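Local coordinates for protein MdcA (Pseudomonas aeruginosa, PDB 5VIT) that is the alpha subunit of malonate decarboxylase and probably acts as a transferase that swaps the acetyl group on the acyl carrier protein for malonyl, at residues P430-R435 against T460-E465; R480-A485 against Q503-E508; A485-I490 against G509-P514. One frame throughout, in Å; residues are numbered along the deposited sequence.

Interaction 1 of 3, residues P430-R435 against T460-E465; sequences PTFVER and THVLTE
Phe432 and Val462 approach from opposite directions, and Thr464 comes in at a slant beside them. A branch of Val462 meets the ring at its edge, near the ring plane: CG1 lies 3.9 Å from CZ of Phe432 and only slightly farther from CE2. With Val462 CG1 anti to its backbone N (chi1 167°), this methyl is the one that reaches the ring. Thr464 uses its hydroxyl instead, OG1 sitting 3.6 Å from both CZ and CE1 of Phe432, approaching the ring obliquely. Val462 and Thr464 alternate with Leu463 along strand 461-464, so they share one side of the mixed sheet, while Leu463 turns to the other and packs on Met243 and Ala244 of helix 235-250. Phe432 belongs to the short strand 432-433, which pairs with strand 361-363 in a separate small sheet. The contact therefore joins two sheets through side chains, with no backbone bond between the segments. The long reach of a phenylalanine suits the place, since the far end of one ring touches both Val462 and Thr464. The hydroxyl of Thr464 is hydrogen-bonded to the carbonyl O of Val421, which provides for its polarity in a buried place. Towards Phe432 it acts as a small packing atom, and cohesion here rests on dispersion and the exclusion of water, not on directional bonds.

Interaction 2 of 3, residues R480-A485 against Q503-E508; sequences RQAMIA and QRMRRE
The terminal methyl of Met505 presses against the backbone and side chain of Met483 and against Ala482. CE of Met505 lies 3.5 Å from CA of Met483 and 3.7 Å from its CG, and it also rests 3.7 Å from the carbonyl O of Ala482. The CB of Ala482 stands a little farther off, 4.4 Å from the same Met505 CE. One methyl thus touches two successive residues of the helix, and the small Ala482 side chain, ending at CB, does not hinder this approach to the main chain. Met505 reaches across with an extended middle section (chi2 -178°) and then bends at its last torsion (chi3 73°), while Met483, itself bent at the end, runs obliquely past it. An unbranched, flexible thioether suits such a task, spanning the distance and fitting its tip to the surface it meets.

The motif is a packed pair of helices, 477-486 and 502-507, joined by a largely irregular connection. They approach to 7.8 Å between CA of Met483 and CA of Met505. Around this apolar centre, Met505 also touches Ile511 and His497, and Met483 touches Ala474, so each thioether has further packing partners.

Farther out the chemistry becomes ionic. Arg504 and Glu508, one turn apart in 503-508, form a salt bridge from NE to OE2 at 3.0 Å, although its hydrogen bond is weak, with an angle of 126° at the proton. Both have partners in other protein chains as well: Glu508 pairs with a basic side chain and Arg504 with an acidic one. NH2 of Arg507 sits above one face of the Arg504 guanidinium, displaced toward its rim. On another side of helix 502-507, Arg506 forms a salt bridge with Asp516.

Interaction 3 of 3, residues A485-I490 against G509-P514; sequences AAVAGI and GLIALP
No ring, amide or guanidinium group takes part where Ala486 and Val487 meet Ile511, so there are no faces or edges to match and the surfaces are built from methyl groups alone. CB of Ala486 is met by two ends of the isoleucine: CD1 of Ile511 lies 4.0 Å from it and CG2 of Ile511 lies 4.1 Å from it. This grasp follows from the first torsion of Ile511 (chi1 78°), which places CG1 between the backbone N and the carbonyl carbon, while CG2 stands anti to the carbonyl carbon; both arms can then reach the one alanine methyl. Val487 makes a looser contact, its CG1 at 4.5 Å from CG2 of Ile511. A small alanine lets the chains approach to 7.7 Å between the CA atoms of Ala486 and Ile511, and a beta-branched isoleucine is well placed in an extended strand, where its two branches give a broad apolar surface.

Both segments also contain a turn at a glycine. The end of helix 477-486 retains a bond from N of Ala488 to O of Ala485, at 3.2 Å. Beyond it the chain turns through Gly489, whose positive phi is readily tolerated by a residue without a side chain. Gly509 likewise has positive phi and closes helix 502-507 with a Schellman motif, two bonds leading back into its last turn, before the chain enters strand 511-512.

Ile511 faces the helix end while Ala512, next along the strand, turns away, as alternation in an extended chain requires. Ala486 and Ile511 also touch Met505 of helix 502-507, and strand 511-512 runs antiparallel to strand 467-469 at one margin of the mixed sheet, the end of helix 477-486 packing against it.

Interactions 2 and 3 are close neighbours, with centres about 6 Å apart; they share Ala485 and draw on the same helix, 477-486. The backbone also ties them, N of Leu510 lying 2.9 Å from O of Met505 in a probable hydrogen bond. Interaction 1 lies about 10 Å from interaction 3 and about 14 Å from interaction 2, centre to centre. Phe432 nevertheless touches both of the others, its CD2 lying 3.9 Å from CG2 of Ile484 and its CG 3.9 Å from CB of Ala488, while Val462 CG1 packs 4.0 Å from Val487 CG2. Interactions 1 and 3 reach the same mixed sheet, through strands 461-464 and 511-512, with strand 467-469 between them.

Interaction 1 of 3, residues P430-R435 against T460-E465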
ATOM      1  N   PRO A 430     -19.290   8.311  -6.223  1.00 31.79           N
ATOM      2  CA  PRO A 430     -17.891   8.097  -5.828  1.00 33.06           C
ATOM      3  C   PRO A 430     -17.482   9.080  -4.724  1.00 30.48           C
ATOM      4  O   PRO A 430     -18.035  10.174  -4.671  1.00 28.85           O
ATOM      5  CB  PRO A 430     -17.120   8.357  -7.121  1.00 30.95           C
ATOM      6  CG  PRO A 430     -18.016   9.356  -7.872  1.00 25.83           C
ATOM      7  CD  PRO A 430     -19.411   8.930  -7.557  1.00 27.83           C
ATOM      8  N   THR A 431     -16.548   8.691  -3.859  1.00 26.80           N
ATOM      9  CA  THR A 431     -16.009   9.623  -2.861  1.00 26.65           C
ATOM     10  C   THR A 431     -14.989  10.565  -3.494  1.00 26.52           C
ATOM     11  O   THR A 431     -14.942  11.758  -3.189  1.00 26.33           O
ATOM     12  CB  THR A 431     -15.355   8.876  -1.702  1.00 23.42           C
ATOM     13  OG1 THR A 431     -16.353   8.070  -1.059  1.00 24.15           O
ATOM     14  CG2 THR A 431     -14.745   9.858  -0.690  1.00 25.62           C
ATOM     15  N   PHE A 432     -14.194  10.041  -4.418  1.00 24.76           N
ATOM     16  CA  PHE A 432     -13.130  10.852  -4.986  1.00 28.39           C
ATOM     17  C   PHE A 432     -13.558  11.422  -6.322  1.00 25.21           C
ATOM     18  O   PHE A 432     -13.763  10.688  -7.292  1.00 27.19           O
ATOM     19  CB  PHE A 432     -11.848  10.038  -5.117  1.00 26.67           C
ATOM     20  CG  PHE A 432     -11.277   9.574  -3.792  1.00 23.90           C
ATOM     21  CD1 PHE A 432     -11.787   8.444  -3.156  1.00 21.02           C
ATOM     22  CD2 PHE A 432     -10.195  10.232  -3.218  1.00 22.87           C
ATOM     23  CE1 PHE A 432     -11.242   7.996  -1.945  1.00 24.27           C
ATOM     24  CE2 PHE A 432      -9.646   9.789  -2.013  1.00 23.67           C
ATOM     25  CZ  PHE A 432     -10.177   8.675  -1.371  1.00 21.99           C
ATOM     26  N   VAL A 433     -13.712  12.741  -6.353  1.00 27.34           N
ATOM     27  CA  VAL A 433     -14.305  13.431  -7.503  1.00 27.94           C
ATOM     28  C   VAL A 433     -13.314  14.411  -8.134  1.00 30.20           C
ATOM     29  O   VAL A 433     -12.364  14.851  -7.484  1.00 21.97           O
ATOM     30  CB  VAL A 433     -15.575  14.200  -7.093  1.00 27.76           C
ATOM     31  CG1 VAL A 433     -16.638  13.244  -6.575  1.00 25.47           C
ATOM     32  CG2 VAL A 433     -15.230  15.226  -6.021  1.00 27.90           C
ATOM     33  N   GLU A 434     -13.546  14.753  -9.399  1.00 28.22           N
ATOM     34  CA  GLU A 434     -12.713  15.737 -10.094  1.00 29.44           C
ATOM     35  C   GLU A 434     -12.900  17.155  -9.547  1.00 27.34           C
ATOM     36  O   GLU A 434     -11.978  17.959  -9.599  1.00 35.61           O
ATOM     37  CB  GLU A 434     -13.011  15.674 -11.600  1.00 33.02           C
ATOM     38  CG  GLU A 434     -12.977  14.222 -12.071  1.00 39.57           C
ATOM     39  CD  GLU A 434     -13.157  14.034 -13.553  1.00 47.11           C
ATOM     40  OE1 GLU A 434     -12.151  14.107 -14.292  1.00 49.22           O
ATOM     41  OE2 GLU A 434     -14.309  13.779 -13.970  1.00 49.65           O
ATOM     42  N   ARG A 435     -14.081  17.444  -9.006  1.00 26.97           N
ATOM     43  CA  ARG A 435     -14.392  18.746  -8.390  1.00 31.99           C
ATOM     44  C   ARG A 435     -15.355  18.585  -7.223  1.00 29.07           C
ATOM     45  O   ARG A 435     -16.407  17.962  -7.358  1.00 30.04           O
ATOM     46  CB  ARG A 435     -15.012  19.722  -9.404  1.00 38.44           C
ATOM     47  CG  ARG A 435     -14.028  20.593 -10.169  1.00 46.06           C
ATOM     48  CD  ARG A 435     -14.734  21.344 -11.313  1.00 54.88           C
ATOM     49  NE  ARG A 435     -15.938  22.032 -10.837  1.00 60.49           N
ATOM     50  CZ  ARG A 435     -16.009  23.329 -10.531  1.00 55.95           C
ATOM     51  NH1 ARG A 435     -14.942  24.119 -10.658  1.00 47.34           N
ATOM     52  NH2 ARG A 435     -17.159  23.837 -10.098  1.00 47.96           N
ATOM     53  N   THR A 460      -1.841  13.915   5.807  1.00 22.48           N
ATOM     54  CA  THR A 460      -0.649  13.059   5.807  1.00 23.70           C
ATOM     55  C   THR A 460      -0.936  11.641   5.290  1.00 23.48           C
ATOM     56  O   THR A 460      -0.033  10.964   4.776  1.00 22.87           O
ATOM     57  CB  THR A 460      -0.017  12.966   7.229  1.00 23.21           C
ATOM     58  OG1 THR A 460      -0.956  12.408   8.166  1.00 22.71           O
ATOM     59  CG2 THR A 460       0.391  14.362   7.706  1.00 22.98           C
ATOM     60  N   HIS A 461      -2.185  11.197   5.420  1.00 24.24           N
ATOM     61  CA  HIS A 461      -2.550   9.830   5.045  1.00 23.10           C
ATOM     62  C   HIS A 461      -3.938   9.797   4.454  1.00 23.43           C
ATOM     63  O   HIS A 461      -4.892  10.277   5.075  1.00 25.02           O
ATOM     64  CB  HIS A 461      -2.544   8.871   6.248  1.00 27.22           C
ATOM     65  CG  HIS A 461      -1.205   8.664   6.885  1.00 25.98           C
ATOM     66  ND1 HIS A 461      -0.642   9.583   7.746  1.00 22.42           N
ATOM     67  CD2 HIS A 461      -0.341   7.618   6.833  1.00 23.31           C
ATOM     68  CE1 HIS A 461       0.522   9.127   8.174  1.00 23.11           C
ATOM     69  NE2 HIS A 461       0.727   7.937   7.636  1.00 22.81           N
ATOM     70  N   VAL A 462      -4.069   9.208   3.272  1.00 25.55           N
ATOM     71  CA  VAL A 462      -5.395   8.875   2.782  1.00 21.32           C
ATOM     72  C   VAL A 462      -5.553   7.373   2.898  1.00 22.82           C
ATOM     73  O   VAL A 462      -4.742   6.606   2.368  1.00 23.05           O
ATOM     74  CB  VAL A 462      -5.633   9.335   1.342  1.00 20.95           C
ATOM     75  CG1 VAL A 462      -6.912   8.681   0.777  1.00 23.55           C
ATOM     76  CG2 VAL A 462      -5.761  10.839   1.305  1.00 27.03           C
ATOM     77  N   LEU A 463      -6.577   6.961   3.633  1.00 21.55           N
ATOM     78  CA  LEU A 463      -6.799   5.556   3.895  1.00 22.50           C
ATOM     79  C   LEU A 463      -8.139   5.168   3.317  1.00 24.58           C
ATOM     80  O   LEU A 463      -9.168   5.786   3.607  1.00 22.98           O
ATOM     81  CB  LEU A 463      -6.734   5.260   5.393  1.00 20.24           C
ATOM     82  CG  LEU A 463      -7.339   3.951   5.922  1.00 27.37           C
ATOM     83  CD1 LEU A 463      -6.905   2.711   5.140  1.00 23.12           C
ATOM     84  CD2 LEU A 463      -7.016   3.792   7.418  1.00 25.18           C
ATOM     85  N   THR A 464      -8.100   4.108   2.520  1.00 21.69           N
ATOM     86  CA  THR A 464      -9.211   3.668   1.698  1.00 21.94           C
ATOM     87  C   THR A 464      -9.298   2.126   1.787  1.00 23.24           C
ATOM     88  O   THR A 464      -8.345   1.511   2.223  1.00 25.02           O
ATOM     89  CB  THR A 464      -8.955   4.199   0.267  1.00 26.81           C
ATOM     90  OG1 THR A 464      -9.698   5.413   0.020  1.00 30.00           O
ATOM     91  CG2 THR A 464      -9.189   3.209  -0.730  1.00 18.91           C
ATOM     92  N   GLU A 465     -10.401   1.486   1.395  1.00 23.31           N
ATOM     93  CA  GLU A 465     -10.407   0.013   1.346  1.00 23.70           C
ATOM     94  C   GLU A 465      -9.331  -0.563   0.390  1.00 26.87           C
ATOM     95  O   GLU A 465      -8.980  -1.737   0.493  1.00 30.92           O
ATOM     96  CB  GLU A 465     -11.803  -0.522   0.954  1.00 22.60           C
ATOM     97  CG  GLU A 465     -12.139  -0.554  -0.542  1.00 18.80           C
ATOM     98  CD  GLU A 465     -12.649   0.774  -1.101  1.00 25.63           C
ATOM     99  OE1 GLU A 465     -12.559   1.806  -0.408  1.00 26.55           O
ATOM    100  OE2 GLU A 465     -13.149   0.790  -2.246  1.00 23.98           O
TER

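Interaction 2 of 3, residues R480-A485 against Q503-E508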
ATOM      1  N   ARG A 480       1.558  13.936  -5.039  1.00 27.80           N
ATOM      2  CA  ARG A 480       0.420  13.776  -4.145  1.00 27.63           C
ATOM      3  C   ARG A 480      -0.842  13.327  -4.892  1.00 27.75           C
ATOM      4  O   ARG A 480      -1.548  12.420  -4.434  1.00 25.40           O
ATOM      5  CB  ARG A 480       0.170  15.088  -3.420  1.00 27.09           C
ATOM      6  CG  ARG A 480      -0.883  15.036  -2.351  1.00 25.59           C
ATOM      7  CD  ARG A 480      -0.752  16.278  -1.520  1.00 31.02           C
ATOM      8  NE  ARG A 480      -1.808  17.215  -1.801  1.00 33.09           N
ATOM      9  CZ  ARG A 480      -1.661  18.533  -1.849  1.00 31.07           C
ATOM     10  NH1 ARG A 480      -0.475  19.086  -1.659  1.00 30.85           N
ATOM     11  NH2 ARG A 480      -2.717  19.295  -2.099  1.00 26.60           N
ATOM     12  N   GLN A 481      -1.107  13.947  -6.042  1.00 25.16           N
ATOM     13  CA  GLN A 481      -2.200  13.527  -6.921  1.00 27.58           C
ATOM     14  C   GLN A 481      -2.030  12.069  -7.343  1.00 26.79           C
ATOM     15  O   GLN A 481      -2.999  11.299  -7.350  1.00 25.42           O
ATOM     16  CB  GLN A 481      -2.278  14.424  -8.177  1.00 23.43           C
ATOM     17  CG  GLN A 481      -2.683  15.864  -7.864  1.00 26.68           C
ATOM     18  CD  GLN A 481      -2.351  16.831  -8.992  1.00 28.45           C
ATOM     19  OE1 GLN A 481      -1.641  16.483  -9.924  1.00 29.77           O
ATOM     20  NE2 GLN A 481      -2.864  18.053  -8.900  1.00 31.41           N
ATOM     21  N   ALA A 482      -0.805  11.690  -7.703  1.00 22.63           N
ATOM     22  CA  ALA A 482      -0.563  10.326  -8.159  1.00 24.40           C
ATOM     23  C   ALA A 482      -0.875   9.351  -7.029  1.00 24.28           C
ATOM     24  O   ALA A 482      -1.471   8.299  -7.244  1.00 28.10           O
ATOM     25  CB  ALA A 482       0.889  10.144  -8.640  1.00 20.06           C
ATOM     26  N   MET A 483      -0.466   9.712  -5.824  1.00 25.34           N
ATOM     27  CA  MET A 483      -0.660   8.830  -4.681  1.00 29.30           C
ATOM     28  C   MET A 483      -2.144   8.678  -4.366  1.00 24.19           C
ATOM     29  O   MET A 483      -2.614   7.563  -4.129  1.00 23.55           O
ATOM     30  CB  MET A 483       0.119   9.345  -3.467  1.00 23.64           C
ATOM     31  CG  MET A 483       1.622   9.446  -3.742  1.00 29.48           C
ATOM     32  SD  MET A 483       2.534  10.382  -2.488  1.00 38.57           S
ATOM     33  CE  MET A 483       2.137   9.329  -1.142  1.00 22.42           C
ATOM     34  N   ILE A 484      -2.884   9.786  -4.393  1.00 25.64           N
ATOM     35  CA  ILE A 484      -4.318   9.739  -4.126  1.00 22.57           C
ATOM     36  C   ILE A 484      -5.003   8.857  -5.175  1.00 26.20           C
ATOM     37  O   ILE A 484      -5.802   7.976  -4.839  1.00 27.37           O
ATOM     38  CB  ILE A 484      -4.942  11.155  -4.106  1.00 27.06           C
ATOM     39  CG1 ILE A 484      -4.473  11.906  -2.843  1.00 24.71           C
ATOM     40  CG2 ILE A 484      -6.478  11.085  -4.159  1.00 19.25           C
ATOM     41  CD1 ILE A 484      -4.504  13.427  -2.949  1.00 21.20           C
ATOM     42  N   ALA A 485      -4.661   9.067  -6.440  1.00 23.93           N
ATOM     43  CA  ALA A 485      -5.255   8.280  -7.513  1.00 24.41           C
ATOM     44  C   ALA A 485      -4.966   6.774  -7.336  1.00 28.04           C
ATOM     45  O   ALA A 485      -5.837   5.938  -7.614  1.00 25.72           O
ATOM     46  CB  ALA A 485      -4.749   8.784  -8.893  1.00 24.20           C
ATOM     47  N   GLN A 503       3.237  -0.947  -8.546  1.00 25.58           N
ATOM     48  CA  GLN A 503       4.332  -1.718  -7.943  1.00 27.62           C
ATOM     49  C   GLN A 503       5.448  -0.803  -7.429  1.00 28.49           C
ATOM     50  O   GLN A 503       5.944  -0.963  -6.313  1.00 28.74           O
ATOM     51  CB  GLN A 503       4.908  -2.731  -8.940  1.00 25.66           C
ATOM     52  CG  GLN A 503       6.051  -3.599  -8.367  1.00 24.24           C
ATOM     53  CD  GLN A 503       7.458  -3.032  -8.628  1.00 33.77           C
ATOM     54  OE1 GLN A 503       7.685  -2.262  -9.585  1.00 32.00           O
ATOM     55  NE2 GLN A 503       8.412  -3.414  -7.772  1.00 27.82           N
ATOM     56  N   ARG A 504       5.827   0.157  -8.255  1.00 25.98           N
ATOM     57  CA  ARG A 504       6.828   1.140  -7.890  1.00 29.51           C
ATOM     58  C   ARG A 504       6.425   1.956  -6.664  1.00 29.10           C
ATOM     59  O   ARG A 504       7.245   2.198  -5.770  1.00 29.86           O
ATOM     60  CB  ARG A 504       7.080   2.068  -9.077  1.00 35.88           C
ATOM     61  CG  ARG A 504       7.997   3.247  -8.794  1.00 37.99           C
ATOM     62  CD  ARG A 504       8.746   3.592 -10.058  1.00 39.03           C
ATOM     63  NE  ARG A 504      10.069   4.105  -9.747  1.00 52.71           N
ATOM     64  CZ  ARG A 504      11.202   3.584 -10.206  1.00 51.65           C
ATOM     65  NH1 ARG A 504      11.184   2.517 -11.004  1.00 42.95           N
ATOM     66  NH2 ARG A 504      12.355   4.141  -9.858  1.00 54.01           N
ATOM     67  N   MET A 505       5.166   2.390  -6.623  1.00 24.63           N
ATOM     68  CA  MET A 505       4.698   3.192  -5.503  1.00 24.89           C
ATOM     69  C   MET A 505       4.711   2.364  -4.226  1.00 26.52           C
ATOM     70  O   MET A 505       5.056   2.867  -3.154  1.00 25.80           O
ATOM     71  CB  MET A 505       3.317   3.750  -5.799  1.00 27.85           C
ATOM     72  CG  MET A 505       3.338   4.642  -7.051  1.00 32.94           C
ATOM     73  SD  MET A 505       1.762   5.406  -7.463  1.00 31.68           S
ATOM     74  CE  MET A 505       1.645   6.635  -6.175  1.00 33.20           C
ATOM     75  N   ARG A 506       4.381   1.083  -4.354  1.00 24.76           N
ATOM     76  CA  ARG A 506       4.443   0.148  -3.232  1.00 28.99           C
ATOM     77  C   ARG A 506       5.864  -0.004  -2.680  1.00 26.65           C
ATOM     78  O   ARG A 506       6.124   0.155  -1.486  1.00 28.23           O
ATOM     79  CB  ARG A 506       3.936  -1.215  -3.671  1.00 24.61           C
ATOM     80  CG  ARG A 506       2.477  -1.229  -4.065  1.00 28.66           C
ATOM     81  CD  ARG A 506       1.843  -2.372  -3.379  1.00 30.14           C
ATOM     82  NE  ARG A 506       1.608  -3.525  -4.209  1.00 34.87           N
ATOM     83  CZ  ARG A 506       1.526  -4.767  -3.744  1.00 34.37           C
ATOM     84  NH1 ARG A 506       1.714  -5.021  -2.453  1.00 31.29           N
ATOM     85  NH2 ARG A 506       1.278  -5.760  -4.582  1.00 32.24           N
ATOM     86  N   ARG A 507       6.768  -0.332  -3.589  1.00 26.32           N
ATOM     87  CA  ARG A 507       8.164  -0.526  -3.289  1.00 30.47           C
ATOM     88  C   ARG A 507       8.825   0.723  -2.686  1.00 30.67           C
ATOM     89  O   ARG A 507       9.607   0.608  -1.752  1.00 28.28           O
ATOM     90  CB  ARG A 507       8.888  -0.954  -4.556  1.00 27.23           C
ATOM     91  CG  ARG A 507      10.257  -1.549  -4.321  1.00 31.65           C
ATOM     92  CD  ARG A 507      10.861  -2.047  -5.631  1.00 33.17           C
ATOM     93  NE  ARG A 507      10.601  -1.154  -6.769  1.00 41.66           N
ATOM     94  CZ  ARG A 507      11.273  -0.005  -6.924  1.00 43.11           C
ATOM     95  NH1 ARG A 507      12.225   0.336  -6.024  1.00 34.14           N
ATOM     96  NH2 ARG A 507      11.037   0.814  -7.968  1.00 40.06           N
ATOM     97  N   GLU A 508       8.497   1.904  -3.202  1.00 28.88           N
ATOM     98  CA  GLU A 508       9.046   3.153  -2.668  1.00 29.97           C
ATOM     99  C   GLU A 508       8.389   3.607  -1.361  1.00 28.87           C
ATOM    100  O   GLU A 508       8.819   4.580  -0.757  1.00 27.80           O
ATOM    101  CB  GLU A 508       8.950   4.252  -3.718  1.00 29.39           C
ATOM    102  CG  GLU A 508       9.820   3.917  -4.920  1.00 38.78           C
ATOM    103  CD  GLU A 508       9.801   4.966  -5.988  1.00 40.94           C
ATOM    104  OE1 GLU A 508       8.947   5.871  -5.913  1.00 41.69           O
ATOM    105  OE2 GLU A 508      10.644   4.880  -6.908  1.00 44.58           O
TER

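Interaction 3 of 3, residues A485-I490 against G509-P514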
ATOM      1  N   ALA A 485      -4.661   9.067  -6.440  1.00 23.93           N
ATOM      2  CA  ALA A 485      -5.255   8.280  -7.513  1.00 24.41           C
ATOM      3  C   ALA A 485      -4.966   6.774  -7.336  1.00 28.04           C
ATOM      4  O   ALA A 485      -5.837   5.938  -7.614  1.00 25.72           O
ATOM      5  CB  ALA A 485      -4.749   8.784  -8.893  1.00 24.20           C
ATOM      6  N   ALA A 486      -3.763   6.428  -6.872  1.00 24.14           N
ATOM      7  CA  ALA A 486      -3.417   5.014  -6.632  1.00 26.23           C
ATOM      8  C   ALA A 486      -4.302   4.309  -5.600  1.00 24.79           C
ATOM      9  O   ALA A 486      -4.394   3.093  -5.603  1.00 25.89           O
ATOM     10  CB  ALA A 486      -1.967   4.887  -6.204  1.00 20.39           C
ATOM     11  N   VAL A 487      -4.957   5.043  -4.709  1.00 23.05           N
ATOM     12  CA  VAL A 487      -5.813   4.361  -3.744  1.00 23.98           C
ATOM     13  C   VAL A 487      -7.271   4.763  -3.889  1.00 23.73           C
ATOM     14  O   VAL A 487      -8.075   4.443  -3.042  1.00 21.72           O
ATOM     15  CB  VAL A 487      -5.372   4.614  -2.282  1.00 23.91           C
ATOM     16  CG1 VAL A 487      -3.925   4.211  -2.107  1.00 22.61           C
ATOM     17  CG2 VAL A 487      -5.583   6.064  -1.893  1.00 21.11           C
ATOM     18  N   ALA A 488      -7.613   5.428  -4.986  1.00 24.16           N
ATOM     19  CA  ALA A 488      -8.959   5.965  -5.163  1.00 18.77           C
ATOM     20  C   ALA A 488      -9.893   4.991  -5.877  1.00 21.90           C
ATOM     21  O   ALA A 488     -11.054   5.330  -6.158  1.00 29.22           O
ATOM     22  CB  ALA A 488      -8.895   7.293  -5.921  1.00 20.74           C
ATOM     23  N   GLY A 489      -9.407   3.786  -6.152  1.00 19.80           N
ATOM     24  CA  GLY A 489     -10.208   2.745  -6.780  1.00 23.76           C
ATOM     25  C   GLY A 489     -10.673   3.052  -8.203  1.00 28.19           C
ATOM     26  O   GLY A 489      -9.903   3.527  -9.034  1.00 26.49           O
ATOM     27  N   ILE A 490     -11.943   2.778  -8.484  1.00 24.85           N
ATOM     28  CA  ILE A 490     -12.494   3.008  -9.810  1.00 26.07           C
ATOM     29  C   ILE A 490     -13.398   4.242  -9.820  1.00 26.89           C
ATOM     30  O   ILE A 490     -14.281   4.373 -10.669  1.00 26.97           O
ATOM     31  CB  ILE A 490     -13.265   1.771 -10.308  1.00 29.35           C
ATOM     32  CG1 ILE A 490     -14.453   1.484  -9.393  1.00 27.77           C
ATOM     33  CG2 ILE A 490     -12.322   0.549 -10.388  1.00 23.29           C
ATOM     34  CD1 ILE A 490     -15.251   0.270  -9.808  1.00 32.89           C
ATOM     35  N   GLY A 509       7.360   2.888  -0.920  1.00 27.47           N
ATOM     36  CA  GLY A 509       6.666   3.242   0.303  1.00 26.54           C
ATOM     37  C   GLY A 509       5.707   4.413   0.187  1.00 24.62           C
ATOM     38  O   GLY A 509       5.272   4.937   1.205  1.00 23.64           O
ATOM     39  N   LEU A 510       5.380   4.830  -1.036  1.00 25.17           N
ATOM     40  CA  LEU A 510       4.431   5.933  -1.270  1.00 22.97           C
ATOM     41  C   LEU A 510       3.014   5.493  -0.925  1.00 25.89           C
ATOM     42  O   LEU A 510       2.206   6.264  -0.379  1.00 24.33           O
ATOM     43  CB  LEU A 510       4.496   6.410  -2.729  1.00 23.70           C
ATOM     44  CG  LEU A 510       5.858   6.929  -3.220  1.00 28.68           C
ATOM     45  CD1 LEU A 510       5.785   7.505  -4.659  1.00 31.06           C
ATOM     46  CD2 LEU A 510       6.419   7.971  -2.238  1.00 22.08           C
ATOM     47  N   ILE A 511       2.712   4.241  -1.257  1.00 24.50           N
ATOM     48  CA  ILE A 511       1.457   3.637  -0.857  1.00 22.97           C
ATOM     49  C   ILE A 511       1.737   2.281  -0.238  1.00 25.73           C
ATOM     50  O   ILE A 511       2.788   1.680  -0.470  1.00 26.18           O
ATOM     51  CB  ILE A 511       0.483   3.468  -2.038  1.00 25.75           C
ATOM     52  CG1 ILE A 511       0.876   2.265  -2.901  1.00 24.23           C
ATOM     53  CG2 ILE A 511       0.423   4.749  -2.890  1.00 24.76           C
ATOM     54  CD1 ILE A 511       0.053   2.118  -4.178  1.00 25.25           C
ATOM     55  N   ALA A 512       0.804   1.825   0.580  1.00 24.10           N
ATOM     56  CA  ALA A 512       0.827   0.461   1.087  1.00 26.20           C
ATOM     57  C   ALA A 512      -0.509  -0.186   0.770  1.00 23.96           C
ATOM     58  O   ALA A 512      -1.563   0.364   1.092  1.00 23.60           O
ATOM     59  CB  ALA A 512       1.088   0.443   2.591  1.00 23.33           C
ATOM     60  N   LEU A 513      -0.480  -1.341   0.126  1.00 21.97           N
ATOM     61  CA  LEU A 513      -1.701  -2.130  -0.015  1.00 28.46           C
ATOM     62  C   LEU A 513      -1.777  -2.976   1.238  1.00 27.65           C
ATOM     63  O   LEU A 513      -0.768  -3.105   1.932  1.00 26.11           O
ATOM     64  CB  LEU A 513      -1.674  -2.997  -1.275  1.00 28.06           C
ATOM     65  CG  LEU A 513      -1.527  -2.309  -2.626  1.00 31.26           C
ATOM     66  CD1 LEU A 513      -1.792  -3.306  -3.754  1.00 29.04           C
ATOM     67  CD2 LEU A 513      -2.437  -1.108  -2.720  1.00 28.27           C
ATOM     68  N   PRO A 514      -2.962  -3.544   1.546  1.00 30.42           N
ATOM     69  CA  PRO A 514      -3.058  -4.415   2.733  1.00 27.53           C
ATOM     70  C   PRO A 514      -1.956  -5.477   2.786  1.00 30.48           C
ATOM     71  O   PRO A 514      -1.399  -5.694   3.860  1.00 26.41           O
ATOM     72  CB  PRO A 514      -4.440  -5.071   2.600  1.00 31.84           C
ATOM     73  CG  PRO A 514      -5.000  -4.613   1.265  1.00 34.92           C
ATOM     74  CD  PRO A 514      -4.257  -3.380   0.865  1.00 30.57           C
TER